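Local coordinates for Keto/oxoacid ferredoxin oxidoreductase, gamma subunit (Geobacter sulfurreducens, PDB 3ON3), which is probably the gamma subunit of an enzyme that oxidises 2-oxoacids and passes the electrons to ferredoxin, at residues B[8-13]-B[137-142]; B[23-28]-B[56-61]; B[27-32]-B[144-149]; B[131-136]-B[153-158]. One frame throughout, in Å; residues are numbered along the deposited sequence. Where two conformers were deposited one is given.

Interaction 1 of 4, residues B[8-13]-B[137-142]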
loop_
_atom_site.group_PDB
_atom_site.type_symbol
_atom_site.label_atom_id
_atom_site.label_comp_id
_atom_site.label_asym_id
_atom_site.label_seq_id
_atom_site.Cartn_x
_atom_site.Cartn_y
_atom_site.Cartn_z
ATOM N N ILE B 8 3.752 -0.628 14.084
ATOM C CA ILE B 8 3.894 0.802 13.894
ATOM C C ILE B 8 2.658 1.308 13.150
ATOM O O ILE B 8 2.134 0.623 12.269
ATOM C CB ILE B 8 5.142 1.123 13.042
ATOM C CG1 ILE B 8 6.413 0.617 13.731
ATOM C CG2 ILE B 8 5.219 2.622 12.727
ATOM C CD1 ILE B 8 7.617 0.460 12.787
ATOM N N ARG B 9 2.194 2.503 13.493
ATOM C CA ARG B 9 1.144 3.115 12.706
ATOM C C ARG B 9 1.578 4.485 12.243
ATOM O O ARG B 9 2.215 5.239 12.981
ATOM C CB ARG B 9 -0.170 3.194 13.490
ATOM C CG ARG B 9 -0.616 1.852 13.989
ATOM C CD ARG B 9 -1.987 1.908 14.631
ATOM N NE ARG B 9 -2.191 0.721 15.450
ATOM C CZ ARG B 9 -3.303 0.444 16.115
ATOM N NH1 ARG B 9 -4.338 1.270 16.048
ATOM N NH2 ARG B 9 -3.376 -0.664 16.846
ATOM N N PHE B 10 1.251 4.779 10.995
ATOM C CA PHE B 10 1.569 6.059 10.407
ATOM C C PHE B 10 0.234 6.738 10.207
ATOM O O PHE B 10 -0.584 6.281 9.405
ATOM C CB PHE B 10 2.267 5.876 9.056
ATOM C CG PHE B 10 3.522 5.039 9.116
ATOM C CD1 PHE B 10 4.767 5.641 9.236
ATOM C CD2 PHE B 10 3.454 3.651 9.046
ATOM C CE1 PHE B 10 5.932 4.874 9.289
ATOM C CE2 PHE B 10 4.603 2.877 9.084
ATOM C CZ PHE B 10 5.851 3.488 9.206
ATOM N N SER B 11 -0.007 7.808 10.953
ATOM C CA SER B 11 -1.289 8.488 10.844
ATOM C C SER B 11 -1.134 9.964 10.523
ATOM O O SER B 11 -0.085 10.569 10.753
ATOM C CB SER B 11 -2.164 8.267 12.091
ATOM O OG SER B 11 -1.600 8.827 13.268
ATOM N N GLY B 12 -2.191 10.532 9.972
ATOM C CA GLY B 12 -2.203 11.930 9.617
ATOM C C GLY B 12 -3.421 12.131 8.759
ATOM O O GLY B 12 -4.506 11.694 9.124
ATOM N N ALA B 13 -3.236 12.765 7.609
ATOM C CA ALA B 13 -4.350 13.061 6.728
ATOM C C ALA B 13 -4.208 12.296 5.425
ATOM O O ALA B 13 -3.169 11.697 5.151
ATOM C CB ALA B 13 -4.444 14.549 6.467
ATOM N N GLY B 137 12.238 8.196 7.877
ATOM C CA GLY B 137 13.608 8.276 8.383
ATOM C C GLY B 137 13.583 8.461 9.892
ATOM O O GLY B 137 14.335 7.823 10.648
ATOM N N ALA B 138 12.683 9.322 10.343
ATOM C CA ALA B 138 12.544 9.559 11.780
ATOM C C ALA B 138 12.108 8.291 12.513
ATOM O O ALA B 138 12.660 7.971 13.564
ATOM C CB ALA B 138 11.589 10.694 12.047
HETATM N N MSE B 139 11.137 7.572 11.947
HETATM C CA MSE B 139 10.576 6.374 12.570
HETATM C C MSE B 139 11.594 5.250 12.665
HETATM O O MSE B 139 11.556 4.451 13.599
HETATM C CB MSE B 139 9.368 5.853 11.773
HETATM C CG MSE B 139 8.036 6.194 12.363
HETATM SE SE MSE B 139 7.784 5.676 14.245
HETATM C CE MSE B 139 6.815 7.287 14.638
ATOM N N VAL B 140 12.467 5.167 11.666
ATOM C CA VAL B 140 13.539 4.166 11.645
ATOM C C VAL B 140 14.547 4.490 12.743
ATOM O O VAL B 140 14.924 3.613 13.518
ATOM C CB VAL B 140 14.226 4.092 10.240
ATOM C CG1 VAL B 140 15.486 3.199 10.253
ATOM C CG2 VAL B 140 13.211 3.609 9.159
ATOM N N ALA B 141 14.982 5.751 12.798
ATOM C CA ALA B 141 15.861 6.216 13.874
ATOM C C ALA B 141 15.319 5.856 15.263
ATOM O O ALA B 141 16.026 5.236 16.060
ATOM C CB ALA B 141 16.109 7.717 13.778
ATOM N N LEU B 142 14.056 6.198 15.528
ATOM C CA LEU B 142 13.465 6.014 16.864
ATOM C C LEU B 142 13.142 4.572 17.277
ATOM O O LEU B 142 13.264 4.228 18.437
ATOM C CB LEU B 142 12.211 6.887 17.042
ATOM C CG LEU B 142 12.370 8.403 16.925
ATOM C CD1 LEU B 142 11.012 9.074 16.888
ATOM C CD2 LEU B 142 13.245 8.989 18.070
#
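Met139, a selenomethionine on helix 131-143, reaches across to Ile8 and Phe10 of strand 6-12. It is the one helix residue of 137-142 that touches the strand segment, and it meets two residues that alternate along it. The backbones stay well apart, with Ile8 CA and Met139 CA 8.8 Å from each other, and the side chains fill the gap. The Met139 chain leaves the helix at an unusual first torsion, chi1 -102°. This torsion sets CG beside Phe10, and the bend at chi2 (-54°) turns SE toward Ile8. A further bend follows at chi3. CG lies 4.0 Å from Phe10 CE1, while SE comes 4.3 Å from Ile8 CG2. Phe10 has its ring anti to the carbonyl carbon and beside the backbone N, which swings the ring toward the helix although the CB bond itself does not aim there. The ring and the Met139 chain pass each other in opposite directions, and CG approaches the ring obliquely. Ile8 steadies the same ring from within the strand. Its CG2 sits 3.6 Å above one face, toward the rim. Met25 of helix 18-32 and Leu96 of strand 93-98 extend this apolar layer, and Met25 also packs on the Phe10 ring. The contact thus joins a central strand of the mixed sheet to a helix covering one of its faces. All three touching side chains are buried and apolar. The chemistry implies attachment by dispersion and by exclusion of water, with no polar bond to fix a direction.

Interaction 2 of 4, residues B[23-28]-B[56-61]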
loop_
_atom_site.group_PDB
_atom_site.type_symbol
_atom_site.label_atom_id
_atom_site.label_comp_id
_atom_site.label_asym_id
_atom_site.label_seq_id
_atom_site.Cartn_x
_atom_site.Cartn_y
_atom_site.Cartn_z
ATOM N N VAL B 23 4.159 0.823 3.310
ATOM C CA VAL B 23 4.704 -0.134 2.361
ATOM C C VAL B 23 6.242 -0.188 2.401
ATOM O O VAL B 23 6.830 -1.268 2.489
ATOM C CB VAL B 23 4.216 0.139 0.946
ATOM C CG1 VAL B 23 5.102 -0.594 -0.047
ATOM C CG2 VAL B 23 2.739 -0.269 0.811
ATOM N N ILE B 24 6.876 0.979 2.333
ATOM C CA ILE B 24 8.323 1.089 2.488
ATOM C C ILE B 24 8.848 0.405 3.767
ATOM O O ILE B 24 9.803 -0.382 3.716
ATOM C CB ILE B 24 8.760 2.559 2.448
ATOM C CG1 ILE B 24 8.506 3.138 1.055
ATOM C CG2 ILE B 24 10.227 2.692 2.827
ATOM C CD1 ILE B 24 8.736 4.621 0.962
HETATM N N MSE B 25 8.205 0.676 4.901
HETATM C CA MSE B 25 8.585 0.027 6.158
HETATM C C MSE B 25 8.464 -1.491 6.108
HETATM O O MSE B 25 9.327 -2.194 6.634
HETATM C CB MSE B 25 7.755 0.548 7.339
HETATM C CG MSE B 25 8.353 1.721 8.076
HETATM SE SE MSE B 25 10.000 1.344 9.065
HETATM C CE MSE B 25 9.681 -0.528 9.459
ATOM N N ALA B 26 7.382 -1.995 5.506
ATOM C CA ALA B 26 7.166 -3.435 5.400
ATOM C C ALA B 26 8.238 -4.121 4.526
ATOM O O ALA B 26 8.733 -5.203 4.863
ATOM C CB ALA B 26 5.728 -3.744 4.871
ATOM N N GLU B 27 8.583 -3.490 3.407
ATOM C CA GLU B 27 9.591 -4.027 2.486
ATOM C C GLU B 27 11.030 -3.881 3.023
ATOM O O GLU B 27 11.900 -4.700 2.720
ATOM C CB GLU B 27 9.420 -3.406 1.090
ATOM C CG GLU B 27 8.124 -3.876 0.387
ATOM C CD GLU B 27 7.730 -3.062 -0.848
ATOM O OE1 GLU B 27 8.379 -2.038 -1.136
ATOM O OE2 GLU B 27 6.746 -3.450 -1.530
ATOM N N ALA B 28 11.267 -2.857 3.845
ATOM C CA ALA B 28 12.566 -2.714 4.498
ATOM C C ALA B 28 12.781 -3.920 5.383
ATOM O O ALA B 28 13.830 -4.540 5.347
ATOM C CB ALA B 28 12.631 -1.442 5.315
ATOM N N VAL B 56 1.739 -1.209 10.101
ATOM C CA VAL B 56 2.720 -2.224 9.753
ATOM C C VAL B 56 3.080 -3.048 10.984
ATOM O O VAL B 56 3.279 -2.518 12.079
ATOM C CB VAL B 56 3.986 -1.640 9.035
ATOM C CG1 VAL B 56 4.607 -0.523 9.850
ATOM C CG2 VAL B 56 5.017 -2.747 8.757
ATOM N N ILE B 57 3.130 -4.355 10.793
ATOM C CA ILE B 57 3.492 -5.264 11.856
ATOM C C ILE B 57 4.659 -6.085 11.354
ATOM O O ILE B 57 4.592 -6.681 10.276
ATOM C CB ILE B 57 2.335 -6.209 12.233
ATOM C CG1 ILE B 57 1.044 -5.420 12.516
ATOM C CG2 ILE B 57 2.735 -7.073 13.426
ATOM C CD1 ILE B 57 -0.208 -6.296 12.521
ATOM N N ILE B 58 5.733 -6.085 12.134
ATOM C CA ILE B 58 6.980 -6.739 11.758
ATOM C C ILE B 58 7.316 -7.756 12.825
ATOM O O ILE B 58 7.019 -7.560 14.002
ATOM C CB ILE B 58 8.105 -5.685 11.633
ATOM C CG1 ILE B 58 7.828 -4.767 10.437
ATOM C CG2 ILE B 58 9.496 -6.330 11.561
ATOM C CD1 ILE B 58 8.566 -3.446 10.524
ATOM N N SER B 59 7.926 -8.857 12.422
ATOM C CA SER B 59 8.323 -9.851 13.400
ATOM C C SER B 59 9.375 -10.798 12.848
ATOM O O SER B 59 9.454 -11.033 11.628
ATOM C CB SER B 59 7.104 -10.627 13.887
ATOM O OG SER B 59 7.464 -11.508 14.925
ATOM N N ASP B 60 10.198 -11.320 13.752
ATOM C CA ASP B 60 11.170 -12.342 13.402
ATOM C C ASP B 60 10.449 -13.601 12.935
ATOM O O ASP B 60 11.001 -14.405 12.179
ATOM C CB ASP B 60 12.069 -12.658 14.596
ATOM C CG ASP B 60 13.182 -11.645 14.769
ATOM O OD1 ASP B 60 13.922 -11.404 13.792
ATOM O OD2 ASP B 60 13.325 -11.097 15.882
ATOM N N GLY B 61 9.210 -13.765 13.387
ATOM C CA GLY B 61 8.399 -14.888 12.962
ATOM C C GLY B 61 7.195 -14.471 12.139
ATOM O O GLY B 61 7.196 -13.405 11.514
#
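A helix lies on a beta-sheet here, in an alpha/beta layer whose helix also touches the second subunit. Helix 23-28 runs almost parallel to strand 56-59, with 9° between their directions and 8.5 Å between their axes. The contact across the layer is apolar throughout. Val56 and Ile58, two residues apart on the strand, both send their side chains toward the helix. Val56 straddles two helix residues with its two methyls. CG2 lies against Ala26, 4.0 Å from its CA and 4.1 Å from its CB. CG1 turns to Met25, a selenomethionine, and is 4.2 Å from its CB. Val56 chi1 of 54° places CG1 between the backbone N and the carbonyl carbon, on the Met25 side. The small Ala26 side chain lets the strand come close at this point. Met25 is bent at chi2 and chi3, and the Met25 and Ile58 side chains cross at about a right angle.

Polar links lie at the margins. Ser59 OG accepts from Gly61 N at 3.2 Å, an ST turn where the strand ends. On the helix, Glu27 forms a salt bridge with Arg158 and a hydrogen bond with Tyr43 of the second subunit. Back in the core, the tightest carbon pair of the contact is Met25 CE and Ile58 CD1. They are modelled 3.3 Å apart, a separation so short that it is doubtful and may reflect how the end of the selenomethionine was placed.

Interaction 3 of 4, residues B[27-32]-B[144-149]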
loop_
_atom_site.group_PDB
_atom_site.type_symbol
_atom_site.label_atom_id
_atom_site.label_comp_id
_atom_site.label_asym_id
_atom_site.label_seq_id
_atom_site.Cartn_x
_atom_site.Cartn_y
_atom_site.Cartn_z
ATOM N N GLU B 27 8.583 -3.490 3.407
ATOM C CA GLU B 27 9.591 -4.027 2.486
ATOM C C GLU B 27 11.030 -3.881 3.023
ATOM O O GLU B 27 11.900 -4.700 2.720
ATOM C CB GLU B 27 9.420 -3.406 1.090
ATOM C CG GLU B 27 8.124 -3.876 0.387
ATOM C CD GLU B 27 7.730 -3.062 -0.848
ATOM O OE1 GLU B 27 8.379 -2.038 -1.136
ATOM O OE2 GLU B 27 6.746 -3.450 -1.530
ATOM N N ALA B 28 11.267 -2.857 3.845
ATOM C CA ALA B 28 12.566 -2.714 4.498
ATOM C C ALA B 28 12.781 -3.920 5.383
ATOM O O ALA B 28 13.830 -4.540 5.347
ATOM C CB ALA B 28 12.631 -1.442 5.315
ATOM N N ALA B 29 11.756 -4.271 6.157
ATOM C CA ALA B 29 11.847 -5.393 7.078
ATOM C C ALA B 29 12.028 -6.746 6.394
ATOM O O ALA B 29 12.814 -7.569 6.843
ATOM C CB ALA B 29 10.621 -5.430 7.980
ATOM N N SER B 30 11.280 -6.992 5.327
ATOM C CA SER B 30 11.195 -8.344 4.776
ATOM C C SER B 30 12.157 -8.558 3.614
ATOM O O SER B 30 13.066 -9.368 3.707
ATOM C CB SER B 30 9.763 -8.654 4.339
ATOM O OG SER B 30 9.265 -7.593 3.548
ATOM N N ILE B 31 11.947 -7.828 2.525
ATOM C CA ILE B 31 12.849 -7.887 1.383
ATOM C C ILE B 31 14.296 -7.652 1.788
ATOM O O ILE B 31 15.172 -8.425 1.398
ATOM C CB ILE B 31 12.487 -6.835 0.326
ATOM C CG1 ILE B 31 11.036 -7.006 -0.120
ATOM C CG2 ILE B 31 13.429 -6.949 -0.862
ATOM C CD1 ILE B 31 10.573 -5.936 -1.073
ATOM N N TYR B 32 14.552 -6.597 2.571
ATOM C CA TYR B 32 15.935 -6.223 2.902
ATOM C C TYR B 32 16.432 -6.706 4.248
ATOM O O TYR B 32 17.548 -7.173 4.346
ATOM C CB TYR B 32 16.184 -4.726 2.702
ATOM C CG TYR B 32 15.813 -4.326 1.303
ATOM C CD1 TYR B 32 16.622 -4.675 0.217
ATOM C CD2 TYR B 32 14.635 -3.653 1.054
ATOM C CE1 TYR B 32 16.267 -4.336 -1.078
ATOM C CE2 TYR B 32 14.261 -3.317 -0.231
ATOM C CZ TYR B 32 15.076 -3.654 -1.294
ATOM O OH TYR B 32 14.677 -3.303 -2.566
ATOM N N GLY B 144 14.368 1.579 15.743
ATOM C CA GLY B 144 15.391 0.604 15.426
ATOM C C GLY B 144 14.800 -0.717 14.961
ATOM O O GLY B 144 15.419 -1.747 15.117
ATOM N N VAL B 145 13.601 -0.696 14.385
ATOM C CA VAL B 145 12.958 -1.954 14.008
ATOM C C VAL B 145 13.623 -2.584 12.771
ATOM O O VAL B 145 13.700 -3.812 12.652
ATOM C CB VAL B 145 11.401 -1.816 13.839
ATOM C CG1 VAL B 145 11.038 -1.014 12.596
ATOM C CG2 VAL B 145 10.755 -3.177 13.786
ATOM N N VAL B 146 14.115 -1.735 11.867
ATOM C CA VAL B 146 14.858 -2.187 10.686
ATOM C C VAL B 146 16.186 -1.446 10.619
ATOM O O VAL B 146 16.301 -0.344 11.167
ATOM C CB VAL B 146 14.076 -1.928 9.378
ATOM C CG1 VAL B 146 12.792 -2.763 9.348
ATOM C CG2 VAL B 146 13.740 -0.433 9.204
ATOM N N SER B 147 17.183 -2.032 9.948
ATOM C CA SER B 147 18.461 -1.347 9.772
ATOM C C SER B 147 18.240 -0.108 8.924
ATOM O O SER B 147 17.306 -0.055 8.123
ATOM C CB SER B 147 19.508 -2.261 9.113
ATOM O OG SER B 147 19.083 -2.678 7.817
ATOM N N LYS B 148 19.097 0.886 9.111
ATOM C CA LYS B 148 19.051 2.089 8.297
ATOM C C LYS B 148 19.242 1.710 6.826
ATOM O O LYS B 148 18.591 2.276 5.947
ATOM C CB LYS B 148 20.124 3.093 8.750
ATOM C CG LYS B 148 20.146 4.404 7.944
ATOM C CD LYS B 148 21.417 5.245 8.221
ATOM C CE LYS B 148 21.309 6.657 7.634
ATOM N NZ LYS B 148 22.646 7.376 7.564
ATOM N N GLU B 149 20.118 0.736 6.569
ATOM C CA GLU B 149 20.348 0.275 5.203
ATOM C C GLU B 149 19.085 -0.316 4.559
ATOM O O GLU B 149 18.770 0.010 3.410
ATOM C CB GLU B 149 21.539 -0.710 5.106
ATOM C CG GLU B 149 21.712 -1.324 3.706
ATOM C CD GLU B 149 22.852 -2.352 3.571
ATOM O OE1 GLU B 149 23.506 -2.714 4.571
ATOM O OE2 GLU B 149 23.094 -2.807 2.431
#
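The backbones come closest where Ala29, near the end of helix 18-32, faces Val146 in the loop between helices 131-143 and 148-157, with their CA atoms 5.7 Å apart. The helix is widened there by a pi-type turn at 28-32, in which Tyr32 N bonds to Glu27 O at 3.3 Å. Val146 is the one loop residue that makes the contact, and its two methyls part company. CG1 presses on Ala29, 3.6 Å from its CA and 3.7 Å from its CB. CG2 faces Ala28, 4.2 Å from its CB. With chi1 at -65°, CG1 stands anti to the carbonyl carbon and CG2 falls between the backbone N and the carbonyl carbon. This rotation sends CG1 to Ala29 and CG2 to Ala28. Two alanines side by side keep the helix surface shallow and allow the loop to pack near the backbone itself. All three residues are buried, and their contact is apolar.

Gly144, the first residue past helix 131-143, has a positive phi of 58°. Polar bonds hold the rest of the loop. Ser147 stands at the N-cap of the next helix, and its OG caps Ala150 N. Its backbone N is held in turn by Asp33, which lies just past helix 18-32.

The contact therefore sits where three helices converge. Helix 148-157 touches it through Ala151 on Val146 and Ala154 on Ala28. Ile58 of strand 52-59 packs on Ala29 from the sheet side, and Met25 of helix 18-32 touches Val146 as well.

Interaction 4 of 4, residues B[131-136]-B[153-158]. With SO4 (sulfate ion), chain C.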
loop_
_atom_site.group_PDB
_atom_site.type_symbol
_atom_site.label_atom_id
_atom_site.label_comp_id
_atom_site.label_asym_id
_atom_site.label_seq_id
_atom_site.Cartn_x
_atom_site.Cartn_y
_atom_site.Cartn_z
ATOM N N ALA B 131 7.252 14.580 2.786
ATOM C CA ALA B 131 7.199 14.666 4.248
ATOM C C ALA B 131 7.082 13.281 4.862
ATOM O O ALA B 131 7.678 13.006 5.898
ATOM C CB ALA B 131 6.064 15.568 4.704
ATOM N N ASN B 132 6.338 12.399 4.199
ATOM C CA ASN B 132 6.242 11.004 4.626
ATOM C C ASN B 132 7.585 10.275 4.645
ATOM O O ASN B 132 7.754 9.333 5.406
ATOM C CB ASN B 132 5.247 10.233 3.754
ATOM C CG ASN B 132 5.642 10.214 2.284
ATOM O OD1 ASN B 132 6.278 11.144 1.773
ATOM N ND2 ASN B 132 5.266 9.149 1.597
ATOM N N ILE B 133 8.523 10.706 3.798
ATOM C CA ILE B 133 9.861 10.096 3.736
ATOM C C ILE B 133 10.685 10.595 4.910
ATOM O O ILE B 133 11.361 9.824 5.569
ATOM C CB ILE B 133 10.613 10.395 2.393
ATOM C CG1 ILE B 133 9.761 9.992 1.185
ATOM C CG2 ILE B 133 11.973 9.674 2.338
ATOM C CD1 ILE B 133 9.169 8.570 1.281
ATOM N N VAL B 134 10.600 11.892 5.174
ATOM C CA VAL B 134 11.145 12.450 6.407
ATOM C C VAL B 134 10.692 11.678 7.646
ATOM O O VAL B 134 11.511 11.280 8.470
ATOM C CB VAL B 134 10.769 13.902 6.588
ATOM C CG1 VAL B 134 11.450 14.460 7.859
ATOM C CG2 VAL B 134 11.167 14.703 5.367
ATOM N N ALA B 135 9.389 11.446 7.758
ATOM C CA ALA B 135 8.825 10.781 8.930
ATOM C C ALA B 135 9.324 9.340 9.023
ATOM O O ALA B 135 9.510 8.791 10.103
ATOM C CB ALA B 135 7.304 10.814 8.862
ATOM N N LEU B 136 9.533 8.739 7.865
ATOM C CA LEU B 136 9.965 7.356 7.773
ATOM C C LEU B 136 11.407 7.234 8.264
ATOM O O LEU B 136 11.753 6.292 8.988
ATOM C CB LEU B 136 9.834 6.896 6.322
ATOM C CG LEU B 136 10.045 5.441 5.921
ATOM C CD1 LEU B 136 11.544 5.092 5.922
ATOM C CD2 LEU B 136 9.227 4.506 6.805
ATOM N N LYS B 153 17.226 1.357 1.290
ATOM C CA LYS B 153 17.018 0.580 0.066
ATOM C C LYS B 153 15.542 0.545 -0.288
ATOM O O LYS B 153 15.175 0.811 -1.430
ATOM C CB LYS B 153 17.545 -0.845 0.211
ATOM C CG LYS B 153 19.069 -0.973 0.145
ATOM C CD LYS B 153 19.471 -2.417 -0.032
ATOM C CE LYS B 153 20.968 -2.575 -0.139
ATOM N NZ LYS B 153 21.342 -3.980 -0.461
ATOM N N ALA B 154 14.707 0.226 0.701
ATOM C CA ALA B 154 13.248 0.276 0.527
ATOM C C ALA B 154 12.714 1.640 0.085
ATOM O O ALA B 154 11.863 1.703 -0.799
ATOM C CB ALA B 154 12.513 -0.215 1.795
ATOM N N VAL B 155 13.195 2.724 0.698
ATOM C CA VAL B 155 12.771 4.059 0.289
ATOM C C VAL B 155 13.113 4.288 -1.176
ATOM O O VAL B 155 12.263 4.650 -1.981
ATOM C CB VAL B 155 13.437 5.201 1.093
ATOM C CG1 VAL B 155 13.143 6.544 0.435
ATOM C CG2 VAL B 155 12.975 5.233 2.546
ATOM N N LEU B 156 14.368 4.061 -1.521
ATOM C CA LEU B 156 14.868 4.464 -2.828
ATOM C C LEU B 156 14.318 3.607 -3.971
ATOM O O LEU B 156 14.299 4.036 -5.103
ATOM C CB LEU B 156 16.397 4.480 -2.822
ATOM C CG LEU B 156 16.978 5.430 -1.770
ATOM C CD1 LEU B 156 18.483 5.248 -1.630
ATOM C CD2 LEU B 156 16.629 6.869 -2.108
ATOM N N SER B 157 13.859 2.406 -3.660
ATOM C CA SER B 157 13.300 1.531 -4.679
ATOM C C SER B 157 11.859 1.921 -5.031
ATOM O O SER B 157 11.326 1.489 -6.060
ATOM C CB SER B 157 13.360 0.074 -4.227
ATOM O OG SER B 157 14.682 -0.271 -3.862
ATOM N N ARG B 158 11.244 2.750 -4.191
ATOM C CA ARG B 158 9.867 3.204 -4.415
ATOM C C ARG B 158 9.802 4.673 -4.843
ATOM O O ARG B 158 8.813 5.353 -4.629
ATOM C CB ARG B 158 9.039 2.997 -3.142
ATOM C CG ARG B 158 8.840 1.539 -2.784
ATOM C CD ARG B 158 7.480 1.113 -3.236
ATOM N NE ARG B 158 7.230 -0.317 -3.140
ATOM C CZ ARG B 158 6.367 -0.942 -3.935
ATOM N NH1 ARG B 158 5.725 -0.250 -4.862
ATOM N NH2 ARG B 158 6.155 -2.242 -3.816
HETATM S S SO4 C . 4.025 -3.033 -6.745
HETATM O O1 SO4 C . 3.529 -1.715 -6.377
HETATM O O2 SO4 C . 3.913 -3.185 -8.183
HETATM O O3 SO4 C . 5.430 -3.124 -6.354
HETATM O O4 SO4 C . 3.292 -4.103 -6.078
#
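Two consecutive helices, 131-143 and 148-157, form a helical hairpin, and Val155 is the residue of 153-158 that fills its interface with segment 131-136. Its two methyls serve different partners one helix turn apart. CG1, anti to the backbone N at chi1 169°, meets Ile133 CG2 at 3.8 Å. CG2 meets Leu136 CD1 at 3.7 Å, and the leucine and valine side chains slide past each other in opposite directions. The interface is buried and wholly apolar.

The far end of the second helix is polar. Lys153 O accepts from Ser157 N. In the conformer given, Ser157 OG also reaches Lys153 O at 2.7 Å, but a second conformer makes this bond doubtful. Arg158 holds a sulfate ion, probably from the crystallisation liquor, at the edge of its guanidinium. NH1 gives O1 a nearly straight bond of 3.0 Å (169°), and NH2 reaches O3 at 2.8 Å. Gly17 N of the second subunit binds the same ion, so the site bridges the two chains.

Around the hairpin, Phe171 of helix 164-181 packs on both Ile133 and Val155. Helix 18-32 lies against it through Met25 on Leu136 and Ile24 on Ala154.

Overall arrangement
From the N terminus, strand 6-12 is met by helix 131-143 much later in the chain, so interaction 1 closes a long loop. Interaction 2 lies within that loop and ties helix 18-32 to strand 52-59, next to strand 6-12. Interaction 3 starts from the same helix and ends beyond helix 131-143, so it crosses interaction 1. Interaction 4 closes a short loop between consecutive helices. It follows interaction 2 in series and crosses both interactions 1 and 3. Met25 joins the contacts, touching Phe10, Val145 and Leu136. Interactions 1 and 2 tie helices 131-143 and 18-32 to the sheet, and interactions 3 and 4 attach helix 148-157 and the loop before it to those helices.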